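Local coordinates for CD1-2 antigen (Gallus gallus, PDB 3DBX), which probably binds lipids in the groove of an MHC class I-like platform and displays them at the cell surface to T cells, at residues S10-L15 with G104-T109; R113-N118 with H164-S169; L34-P39 with T183-R188. All coordinates share one frame; numbering follows the deposited sequence.

Contact 1: S10-L15 with G104-T109. With NAG (2-acetamido-2-deoxy-beta-D-glucopyranose), chain E.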
loop_
_atom_site.group_PDB
_atom_site.type_symbol
_atom_site.label_atom_id
_atom_site.label_comp_id
_atom_site.label_asym_id
_atom_site.label_seq_id
_atom_site.Cartn_x
_atom_site.Cartn_y
_atom_site.Cartn_z
ATOM N N SER A 10 -14.620 -5.469 -1.104
ATOM C CA SER A 10 -14.385 -6.906 -1.075
ATOM C C SER A 10 -14.489 -7.568 -2.447
ATOM O O SER A 10 -14.049 -8.704 -2.613
ATOM C CB SER A 10 -15.307 -7.590 -0.071
ATOM O OG SER A 10 -14.645 -8.714 0.481
ATOM N N GLN A 11 -15.074 -6.861 -3.414
ATOM C CA GLN A 11 -15.141 -7.328 -4.800
ATOM C C GLN A 11 -14.304 -6.457 -5.749
ATOM O O GLN A 11 -14.704 -6.180 -6.890
ATOM C CB GLN A 11 -16.605 -7.441 -5.246
ATOM C CG GLN A 11 -17.352 -8.479 -4.428
ATOM C CD GLN A 11 -18.829 -8.501 -4.690
ATOM O OE1 GLN A 11 -19.538 -7.525 -4.435
ATOM N NE2 GLN A 11 -19.313 -9.632 -5.186
ATOM N N PHE A 12 -13.144 -6.029 -5.246
ATOM C CA PHE A 12 -12.190 -5.222 -5.995
ATOM C C PHE A 12 -10.883 -5.998 -6.084
ATOM O O PHE A 12 -10.131 -6.130 -5.095
ATOM C CB PHE A 12 -11.985 -3.849 -5.320
ATOM C CG PHE A 12 -11.160 -2.839 -6.137
ATOM C CD1 PHE A 12 -10.953 -2.986 -7.502
ATOM C CD2 PHE A 12 -10.633 -1.705 -5.518
ATOM C CE1 PHE A 12 -10.211 -2.038 -8.237
ATOM C CE2 PHE A 12 -9.910 -0.759 -6.244
ATOM C CZ PHE A 12 -9.700 -0.935 -7.608
ATOM N N PHE A 13 -10.631 -6.513 -7.278
ATOM C CA PHE A 13 -9.432 -7.282 -7.593
ATOM C C PHE A 13 -8.404 -6.399 -8.301
ATOM O O PHE A 13 -8.732 -5.748 -9.280
ATOM C CB PHE A 13 -9.813 -8.445 -8.504
ATOM C CG PHE A 13 -8.686 -9.369 -8.795
ATOM C CD1 PHE A 13 -8.132 -10.157 -7.776
ATOM C CD2 PHE A 13 -8.164 -9.463 -10.071
ATOM C CE1 PHE A 13 -7.077 -11.032 -8.036
ATOM C CE2 PHE A 13 -7.098 -10.330 -10.338
ATOM C CZ PHE A 13 -6.569 -11.121 -9.317
ATOM N N GLN A 14 -7.174 -6.379 -7.788
ATOM C CA GLN A 14 -6.095 -5.566 -8.335
ATOM C C GLN A 14 -4.809 -6.356 -8.489
ATOM O O GLN A 14 -4.518 -7.235 -7.690
ATOM C CB GLN A 14 -5.811 -4.372 -7.429
ATOM C CG GLN A 14 -6.926 -3.352 -7.359
ATOM C CD GLN A 14 -6.503 -2.127 -6.562
ATOM O OE1 GLN A 14 -5.978 -1.171 -7.117
ATOM N NE2 GLN A 14 -6.718 -2.166 -5.254
ATOM N N LEU A 15 -4.032 -5.981 -9.508
ATOM C CA LEU A 15 -2.754 -6.564 -9.815
ATOM C C LEU A 15 -1.742 -5.420 -9.939
ATOM O O LEU A 15 -1.986 -4.415 -10.618
ATOM C CB LEU A 15 -2.824 -7.319 -11.146
ATOM C CG LEU A 15 -3.665 -8.579 -11.296
ATOM C CD1 LEU A 15 -3.815 -8.958 -12.790
ATOM C CD2 LEU A 15 -3.048 -9.731 -10.536
ATOM N N GLY A 104 -7.047 -3.460 -12.526
ATOM C CA GLY A 104 -8.127 -3.651 -11.561
ATOM C C GLY A 104 -9.443 -4.081 -12.174
ATOM O O GLY A 104 -9.708 -3.809 -13.339
ATOM N N CYS A 105 -10.259 -4.750 -11.358
ATOM C CA CYS A 105 -11.625 -5.153 -11.701
ATOM C C CYS A 105 -12.472 -5.016 -10.432
ATOM O O CYS A 105 -12.212 -5.702 -9.426
ATOM C CB CYS A 105 -11.649 -6.612 -12.193
ATOM S SG CYS A 105 -13.249 -7.240 -12.772
ATOM N N LYS A 106 -13.449 -4.117 -10.469
ATOM C CA LYS A 106 -14.403 -3.936 -9.375
ATOM C C LYS A 106 -15.774 -4.415 -9.826
ATOM O O LYS A 106 -16.181 -4.129 -10.952
ATOM C CB LYS A 106 -14.489 -2.457 -8.994
ATOM C CG LYS A 106 -15.074 -2.164 -7.610
ATOM C CD LYS A 106 -14.757 -0.726 -7.185
ATOM C CE LYS A 106 -14.252 -0.658 -5.731
ATOM N NZ LYS A 106 -13.463 0.590 -5.423
ATOM N N LEU A 107 -16.477 -5.146 -8.953
ATOM C CA LEU A 107 -17.893 -5.515 -9.189
ATOM C C LEU A 107 -18.850 -4.797 -8.239
ATOM O O LEU A 107 -18.883 -5.087 -7.032
ATOM C CB LEU A 107 -18.118 -7.031 -9.065
ATOM C CG LEU A 107 -17.233 -8.087 -9.742
ATOM C CD1 LEU A 107 -18.031 -9.382 -9.841
ATOM C CD2 LEU A 107 -16.769 -7.670 -11.132
ATOM N N TYR A 108 -19.628 -3.868 -8.791
ATOM C CA TYR A 108 -20.698 -3.201 -8.042
ATOM C C TYR A 108 -21.901 -4.128 -7.991
ATOM O O TYR A 108 -22.167 -4.855 -8.951
ATOM C CB TYR A 108 -21.089 -1.861 -8.689
ATOM C CG TYR A 108 -19.914 -0.930 -8.912
ATOM C CD1 TYR A 108 -19.435 -0.120 -7.883
ATOM C CD2 TYR A 108 -19.271 -0.872 -10.146
ATOM C CE1 TYR A 108 -18.352 0.726 -8.079
ATOM C CE2 TYR A 108 -18.189 -0.026 -10.354
ATOM C CZ TYR A 108 -17.734 0.769 -9.316
ATOM O OH TYR A 108 -16.662 1.609 -9.518
ATOM N N THR A 109 -22.628 -4.112 -6.880
ATOM C CA THR A 109 -23.786 -4.999 -6.747
ATOM C C THR A 109 -25.046 -4.452 -7.448
ATOM O O THR A 109 -26.167 -4.766 -7.049
ATOM C CB THR A 109 -24.047 -5.424 -5.270
ATOM O OG1 THR A 109 -24.076 -4.272 -4.418
ATOM C CG2 THR A 109 -22.953 -6.386 -4.787
HETATM C C1 NAG E . -24.701 1.270 -10.987
HETATM C C2 NAG E . -25.365 2.633 -11.218
HETATM C C3 NAG E . -24.381 3.552 -11.941
HETATM C C4 NAG E . -23.075 3.672 -11.146
HETATM C C5 NAG E . -22.545 2.293 -10.735
HETATM C C6 NAG E . -21.388 2.433 -9.753
HETATM C C7 NAG E . -27.808 2.646 -11.336
HETATM C C8 NAG E . -28.755 3.669 -11.898
HETATM N N2 NAG E . -26.623 2.518 -11.940
HETATM O O3 NAG E . -24.959 4.826 -12.106
HETATM O O4 NAG E . -22.091 4.370 -11.889
HETATM O O5 NAG E . -23.564 1.483 -10.161
HETATM O O6 NAG E . -21.871 2.541 -8.433
HETATM O O7 NAG E . -28.145 1.970 -10.364
#
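F13 O is gripped twice by the neighbouring strand: C105 N donates to it at 2.8 Å, and G104 CA makes a CA-H...O contact with the same F13 O at 3.2 Å. The bond is returned by F13 N, 2.8 Å from C105 O, which closes the ring of a hydrogen-bonded antiparallel pair. Two residues along, past the F12-K106 pair, L107 N reaches Q11 O at 2.9 Å and carries the ladder past the start of strand 12-21.

F12-K106 and Q14-G104 are the non-hydrogen-bonded pairs flanking F13-C105, and F12, Q14 and K106 point to the same face of the sheet. There K106 bends at chi3 (-134°) and passes over one face of the F12 ring. Its NZ lies 4.2 Å from the F12 centroid in an off-centre cation-pi contact, with CE beside it in a CH-pi contact. Q14 CG packs on the opposite face of that phenyl, towards the rim, while Q14 OE1 is hydrogen-bonded to H102. C105 O meets the ring in plane at its edge, 3.6 Å from F12 CD1. F13 points to the other side of the sheet, where F170 and Y173 of helix 156-180 meet it edge-to-face. Beyond the strand end, NAG C6 sits 3.6 Å above the centre of the Y108 ring, a sugar-on-aromatic contact made by the glycan on N110; K106 CG lies over the opposite face, towards the rim.

This antiparallel pairing of strands 12-21 and 97-107 is the central seam of the MHC class I-like platform floor, where its two four-stranded halves join into one sheet.

Contact 2: R113-N118 with H164-S169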
loop_
_atom_site.group_PDB
_atom_site.type_symbol
_atom_site.label_atom_id
_atom_site.label_comp_id
_atom_site.label_asym_id
_atom_site.label_seq_id
_atom_site.Cartn_x
_atom_site.Cartn_y
_atom_site.Cartn_z
ATOM N N ARG A 113 -19.389 -2.958 -14.011
ATOM C CA ARG A 113 -17.999 -3.244 -13.637
ATOM C C ARG A 113 -17.105 -2.051 -13.941
ATOM O O ARG A 113 -17.317 -1.357 -14.937
ATOM C CB ARG A 113 -17.436 -4.426 -14.437
ATOM C CG ARG A 113 -18.075 -5.791 -14.219
ATOM C CD ARG A 113 -17.657 -6.743 -15.352
ATOM N NE ARG A 113 -18.516 -6.623 -16.533
ATOM C CZ ARG A 113 -19.572 -7.396 -16.757
ATOM N NH1 ARG A 113 -19.894 -8.344 -15.886
ATOM N NH2 ARG A 113 -20.312 -7.224 -17.845
ATOM N N TRP A 114 -16.096 -1.830 -13.103
ATOM C CA TRP A 114 -15.016 -0.919 -13.453
ATOM C C TRP A 114 -13.743 -1.738 -13.673
ATOM O O TRP A 114 -13.321 -2.473 -12.782
ATOM C CB TRP A 114 -14.806 0.148 -12.372
ATOM C CG TRP A 114 -13.738 1.191 -12.708
ATOM C CD1 TRP A 114 -13.544 1.819 -13.918
ATOM C CD2 TRP A 114 -12.751 1.741 -11.814
ATOM N NE1 TRP A 114 -12.489 2.701 -13.832
ATOM C CE2 TRP A 114 -11.990 2.682 -12.555
ATOM C CE3 TRP A 114 -12.431 1.526 -10.462
ATOM C CZ2 TRP A 114 -10.928 3.404 -11.989
ATOM C CZ3 TRP A 114 -11.375 2.253 -9.900
ATOM C CH2 TRP A 114 -10.638 3.176 -10.665
ATOM N N SER A 115 -13.159 -1.619 -14.864
ATOM C CA SER A 115 -11.936 -2.344 -15.213
ATOM C C SER A 115 -10.926 -1.385 -15.822
ATOM O O SER A 115 -11.303 -0.469 -16.540
ATOM C CB SER A 115 -12.239 -3.474 -16.199
ATOM O OG SER A 115 -12.926 -4.560 -15.575
ATOM N N PHE A 116 -9.644 -1.591 -15.534
ATOM C CA PHE A 116 -8.591 -0.719 -16.067
ATOM C C PHE A 116 -7.247 -1.432 -16.212
ATOM O O PHE A 116 -6.968 -2.397 -15.497
ATOM C CB PHE A 116 -8.437 0.552 -15.213
ATOM C CG PHE A 116 -7.995 0.291 -13.784
ATOM C CD1 PHE A 116 -8.929 0.196 -12.760
ATOM C CD2 PHE A 116 -6.632 0.161 -13.467
ATOM C CE1 PHE A 116 -8.518 -0.027 -11.451
ATOM C CE2 PHE A 116 -6.230 -0.073 -12.177
ATOM C CZ PHE A 116 -7.184 -0.174 -11.163
ATOM N N VAL A 117 -6.437 -0.959 -17.155
ATOM C CA VAL A 117 -5.034 -1.351 -17.262
ATOM C C VAL A 117 -4.174 -0.113 -17.474
ATOM O O VAL A 117 -4.335 0.606 -18.476
ATOM C CB VAL A 117 -4.731 -2.309 -18.414
ATOM C CG1 VAL A 117 -3.250 -2.712 -18.354
ATOM C CG2 VAL A 117 -5.609 -3.539 -18.356
ATOM N N ASN A 118 -3.255 0.117 -16.534
ATOM C CA ASN A 118 -2.311 1.230 -16.611
ATOM C C ASN A 118 -0.850 0.782 -16.639
ATOM O O ASN A 118 -0.434 -0.012 -15.808
ATOM C CB ASN A 118 -2.516 2.142 -15.400
ATOM C CG ASN A 118 -3.869 2.807 -15.390
ATOM O OD1 ASN A 118 -4.478 3.008 -16.424
ATOM N ND2 ASN A 118 -4.345 3.144 -14.218
ATOM N N HIS A 164 -12.196 -10.433 -22.837
ATOM C CA HIS A 164 -12.600 -11.670 -22.166
ATOM C C HIS A 164 -12.164 -11.722 -20.701
ATOM O O HIS A 164 -12.930 -12.150 -19.832
ATOM C CB HIS A 164 -12.039 -12.891 -22.883
ATOM C CG HIS A 164 -12.474 -14.183 -22.267
ATOM N ND1 HIS A 164 -11.646 -14.937 -21.457
ATOM C CD2 HIS A 164 -13.666 -14.833 -22.308
ATOM C CE1 HIS A 164 -12.301 -16.009 -21.046
ATOM N NE2 HIS A 164 -13.530 -15.967 -21.543
ATOM N N ILE A 165 -10.929 -11.290 -20.451
ATOM C CA ILE A 165 -10.338 -11.296 -19.120
ATOM C C ILE A 165 -11.208 -10.519 -18.141
ATOM O O ILE A 165 -11.575 -11.033 -17.086
ATOM C CB ILE A 165 -8.919 -10.700 -19.167
ATOM C CG1 ILE A 165 -7.898 -11.731 -19.663
ATOM C CG2 ILE A 165 -8.495 -10.201 -17.830
ATOM C CD1 ILE A 165 -6.429 -11.239 -19.469
ATOM N N PHE A 166 -11.553 -9.290 -18.516
ATOM C CA PHE A 166 -12.277 -8.374 -17.636
ATOM C C PHE A 166 -13.779 -8.613 -17.589
ATOM O O PHE A 166 -14.434 -8.199 -16.634
ATOM C CB PHE A 166 -11.989 -6.912 -18.010
ATOM C CG PHE A 166 -10.573 -6.494 -17.749
ATOM C CD1 PHE A 166 -10.066 -6.472 -16.452
ATOM C CD2 PHE A 166 -9.747 -6.122 -18.799
ATOM C CE1 PHE A 166 -8.759 -6.104 -16.204
ATOM C CE2 PHE A 166 -8.443 -5.752 -18.574
ATOM C CZ PHE A 166 -7.936 -5.744 -17.273
ATOM N N SER A 167 -14.322 -9.266 -18.616
ATOM C CA SER A 167 -15.768 -9.562 -18.689
ATOM C C SER A 167 -16.145 -10.915 -18.098
ATOM O O SER A 167 -17.286 -11.112 -17.649
ATOM C CB SER A 167 -16.271 -9.528 -20.139
ATOM O OG SER A 167 -15.878 -8.336 -20.775
ATOM N N SER A 168 -15.213 -11.861 -18.149
ATOM C CA SER A 168 -15.525 -13.233 -17.798
ATOM C C SER A 168 -14.590 -13.776 -16.738
ATOM O O SER A 168 -15.044 -14.217 -15.684
ATOM C CB SER A 168 -15.486 -14.121 -19.043
ATOM O OG SER A 168 -15.454 -15.492 -18.684
ATOM N N SER A 169 -13.289 -13.722 -17.013
ATOM C CA SER A 169 -12.308 -14.419 -16.196
ATOM C C SER A 169 -12.188 -13.833 -14.798
ATOM O O SER A 169 -12.349 -14.558 -13.808
ATOM C CB SER A 169 -10.953 -14.481 -16.909
ATOM O OG SER A 169 -11.058 -15.284 -18.087
#
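The F166 side chain starts with CG anti to its own carbonyl carbon (chi1 -67°), which carries the phenyl from helix 156-180 to S115 and V117 of the strand. V117 answers with CG1 anti to its backbone N (chi1 -176°), and it is the other branch, CG2, that meets the ring. V117 CG2 lies at the ring edge, near its plane, and comes within 3.4 Å of F166 CZ, a snug apolar contact between side chains that cross at about a right angle.

The near end of the same phenyl rests on S115. S115 OG is 3.5 Å from F166 CB, while S115 CB packs against the ring at F166 CD1, 3.7 Å away. On the helix side, I165 CG2 sits over the centre of one ring face, and the ring of F170 meets F166 with its plane turned by about 85°. T103 of the neighbouring strand also touches the phenyl.

R113, nearer the surface, reaches toward the helix backbone. Its chain bends at chi3, and R113 CD passes 3.8 Å from F166 O. S167 O stands over one face of the guanidinium, towards its rim, with NH1 of R113 still 4.2 Å from S167 O. The helix is locally widened here: H164 O accepts S168 N in the normal alpha-helical way and S169 N as well, which makes the wider pi-type turn. S167 itself points away from the strand, and S167 OG is hydrogen-bonded to E163 O.

V117 also touches the bound palmitic acid, so it lines the lipid site, with F166 packed against it. No hydrogen bond joins strand and helix, and F166 O is buried without a polar partner; the join therefore rests on van der Waals packing, chiefly of the F166 phenyl on S115 and V117, beside the acyl chain.

Contact 3: L34-P39 with T183-R188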
loop_
_atom_site.group_PDB
_atom_site.type_symbol
_atom_site.label_atom_id
_atom_site.label_comp_id
_atom_site.label_asym_id
_atom_site.label_seq_id
_atom_site.Cartn_x
_atom_site.Cartn_y
_atom_site.Cartn_z
ATOM N N LEU A 34 -4.377 -8.611 -5.256
ATOM C CA LEU A 34 -5.132 -8.254 -4.032
ATOM C C LEU A 34 -6.620 -8.368 -4.279
ATOM O O LEU A 34 -7.076 -8.000 -5.340
ATOM C CB LEU A 34 -4.856 -6.780 -3.635
ATOM C CG LEU A 34 -3.491 -6.284 -3.172
ATOM C CD1 LEU A 34 -3.598 -4.780 -3.027
ATOM C CD2 LEU A 34 -3.185 -6.810 -1.818
ATOM N N LEU A 35 -7.356 -8.873 -3.291
ATOM C CA LEU A 35 -8.792 -8.700 -3.218
ATOM C C LEU A 35 -9.014 -7.871 -1.955
ATOM O O LEU A 35 -8.549 -8.279 -0.896
ATOM C CB LEU A 35 -9.530 -10.056 -3.141
ATOM C CG LEU A 35 -11.060 -10.018 -3.229
ATOM C CD1 LEU A 35 -11.525 -9.547 -4.586
ATOM C CD2 LEU A 35 -11.709 -11.378 -2.881
ATOM N N ALA A 36 -9.717 -6.732 -2.060
ATOM C CA ALA A 36 -9.690 -5.678 -1.029
ATOM C C ALA A 36 -8.223 -5.336 -0.671
ATOM O O ALA A 36 -7.445 -5.018 -1.569
ATOM C CB ALA A 36 -10.511 -6.084 0.221
ATOM N N ASP A 37 -7.836 -5.441 0.596
ATOM C CA ASP A 37 -6.409 -5.270 0.990
ATOM C C ASP A 37 -5.738 -6.588 1.331
ATOM O O ASP A 37 -4.675 -6.613 1.937
ATOM C CB ASP A 37 -6.266 -4.289 2.185
ATOM C CG ASP A 37 -7.163 -4.623 3.355
ATOM O OD1 ASP A 37 -7.937 -5.600 3.280
ATOM O OD2 ASP A 37 -7.089 -3.896 4.374
ATOM N N VAL A 38 -6.352 -7.695 0.938
ATOM C CA VAL A 38 -5.834 -9.011 1.285
ATOM C C VAL A 38 -5.022 -9.475 0.089
ATOM O O VAL A 38 -5.588 -9.593 -1.003
ATOM C CB VAL A 38 -6.996 -10.014 1.466
ATOM C CG1 VAL A 38 -6.445 -11.430 1.757
ATOM C CG2 VAL A 38 -7.949 -9.526 2.578
ATOM N N PRO A 39 -3.710 -9.702 0.285
ATOM C CA PRO A 39 -2.829 -10.302 -0.719
ATOM C C PRO A 39 -3.282 -11.731 -1.004
ATOM O O PRO A 39 -3.416 -12.527 -0.077
ATOM C CB PRO A 39 -1.484 -10.311 -0.015
ATOM C CG PRO A 39 -1.587 -9.179 1.007
ATOM C CD PRO A 39 -2.966 -9.373 1.521
ATOM N N THR A 183 -13.231 -15.394 5.990
ATOM C CA THR A 183 -12.383 -15.398 7.184
ATOM C C THR A 183 -11.425 -14.185 7.248
ATOM O O THR A 183 -11.140 -13.658 8.317
ATOM C CB THR A 183 -11.655 -16.764 7.361
ATOM O OG1 THR A 183 -11.014 -16.798 8.633
ATOM C CG2 THR A 183 -10.618 -16.999 6.272
ATOM N N ASP A 184 -10.952 -13.755 6.085
ATOM C CA ASP A 184 -10.167 -12.515 5.928
ATOM C C ASP A 184 -10.995 -11.303 5.469
ATOM O O ASP A 184 -10.861 -10.187 6.007
ATOM C CB ASP A 184 -9.029 -12.782 4.947
ATOM C CG ASP A 184 -7.759 -13.177 5.646
ATOM O OD1 ASP A 184 -7.203 -12.313 6.376
ATOM O OD2 ASP A 184 -7.327 -14.319 5.474
ATOM N N LEU A 185 -11.849 -11.519 4.470
ATOM C CA LEU A 185 -12.659 -10.424 3.916
ATOM C C LEU A 185 -13.762 -9.889 4.844
ATOM O O LEU A 185 -14.126 -8.703 4.736
ATOM C CB LEU A 185 -13.244 -10.820 2.561
ATOM C CG LEU A 185 -12.228 -11.370 1.547
ATOM C CD1 LEU A 185 -12.932 -12.087 0.406
ATOM C CD2 LEU A 185 -11.326 -10.247 1.026
ATOM N N GLU A 186 -14.313 -10.723 5.746
ATOM C CA GLU A 186 -15.284 -10.196 6.721
ATOM C C GLU A 186 -14.803 -10.084 8.178
ATOM O O GLU A 186 -15.620 -9.975 9.081
ATOM C CB GLU A 186 -16.625 -10.949 6.651
ATOM C CG GLU A 186 -17.310 -10.845 5.300
ATOM C CD GLU A 186 -18.579 -11.673 5.209
ATOM O OE1 GLU A 186 -19.087 -12.200 6.249
ATOM O OE2 GLU A 186 -19.091 -11.780 4.063
ATOM N N ARG A 187 -13.494 -10.110 8.393
ATOM C CA ARG A 187 -12.908 -9.961 9.705
ATOM C C ARG A 187 -13.172 -8.510 10.115
ATOM O O ARG A 187 -13.165 -7.609 9.264
ATOM C CB ARG A 187 -11.392 -10.254 9.661
ATOM C CG ARG A 187 -10.652 -10.037 11.013
ATOM C CD ARG A 187 -9.144 -10.452 10.948
ATOM N NE ARG A 187 -8.498 -9.807 9.798
ATOM C CZ ARG A 187 -7.594 -8.824 9.862
ATOM N NH1 ARG A 187 -7.138 -8.373 11.015
ATOM N NH2 ARG A 187 -7.107 -8.343 8.736
ATOM N N ARG A 188 -13.452 -8.303 11.402
ATOM C CA ARG A 188 -13.690 -6.957 11.970
ATOM C C ARG A 188 -12.966 -6.925 13.294
ATOM O O ARG A 188 -13.207 -7.786 14.156
ATOM C CB ARG A 188 -15.208 -6.701 12.164
ATOM C CG ARG A 188 -15.978 -6.878 10.850
ATOM C CD ARG A 188 -17.464 -6.665 10.930
ATOM N NE ARG A 188 -18.160 -7.801 11.558
ATOM C CZ ARG A 188 -19.275 -8.377 11.099
ATOM N NH1 ARG A 188 -19.848 -7.953 9.965
ATOM N NH2 ARG A 188 -19.813 -9.392 11.773
#
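L185 supplies most of the apolar contact, its two methyls spread over the hairpin bend at L35 and V38. L185 CD1 touches L35 CD2 at 3.6 Å, and L185 CD2 lies 3.8 Å from V38 CG2; in both pairs the side chains cross at about a right angle. With CG anti to its carbonyl carbon (chi1 -51°), the leucine reaches back to the strands although its CB does not head for them. A36 CB adds a looser touch, 4.3 Å from L185 CD2. V38 CG2 also meets the aliphatic part of D184, at CB, so this one methyl is shared by two consecutive helix residues.

No hydrogen bond crosses between the two segments; within the hairpin, L35 N gives to V38 O at 3.0 Å and V38 N to L35 O at 2.9 Å, closing a type II' turn with A36 and D37 at its corners. The side chains of the closing pair, L35 and V38, both point toward helix 182-185.

Polar side chains at the margins find partners beyond the two segments. D37 is hydrogen-bonded to the hydroxyls of Y215 and Y249, and R187 donates to L247 O and lies against Y215 in a cation-pi contact. D184 has weak links to R54 and W56.

The hairpin turn lies where strands 27-35 and 38-43 meet, at one end of the platform sheet, and the short helix 182-185 follows the long helix 156-180, whose I174 and L177 also pack on L35. Residues beyond L185 lead on to the immunoglobulin domain, and the D37 and R187 interactions with its residues place this packing at the junction of the two domains.

All three contacts involve the same platform sheet, and none is wholly buried. Contact 1 joins strands within the floor through backbone bonds; contact 2 hangs helix 156-180 over the next strand without a hydrogen bond, and contact 3 rests the short following helix on a hairpin. Contact 1 is the hub: a probable hydrogen bond between K106 N and W114 O ties it to contact 2, and another between Q14 O and L34 N to contact 3. Contacts 2 and 3 do not touch, their centres being about 21 Å apart. Neither has a hydrogen bond between its segments, but contact 2 packs an aromatic ring beside the lipid groove and contact 3 aliphatic methyls near the immunoglobulin domain.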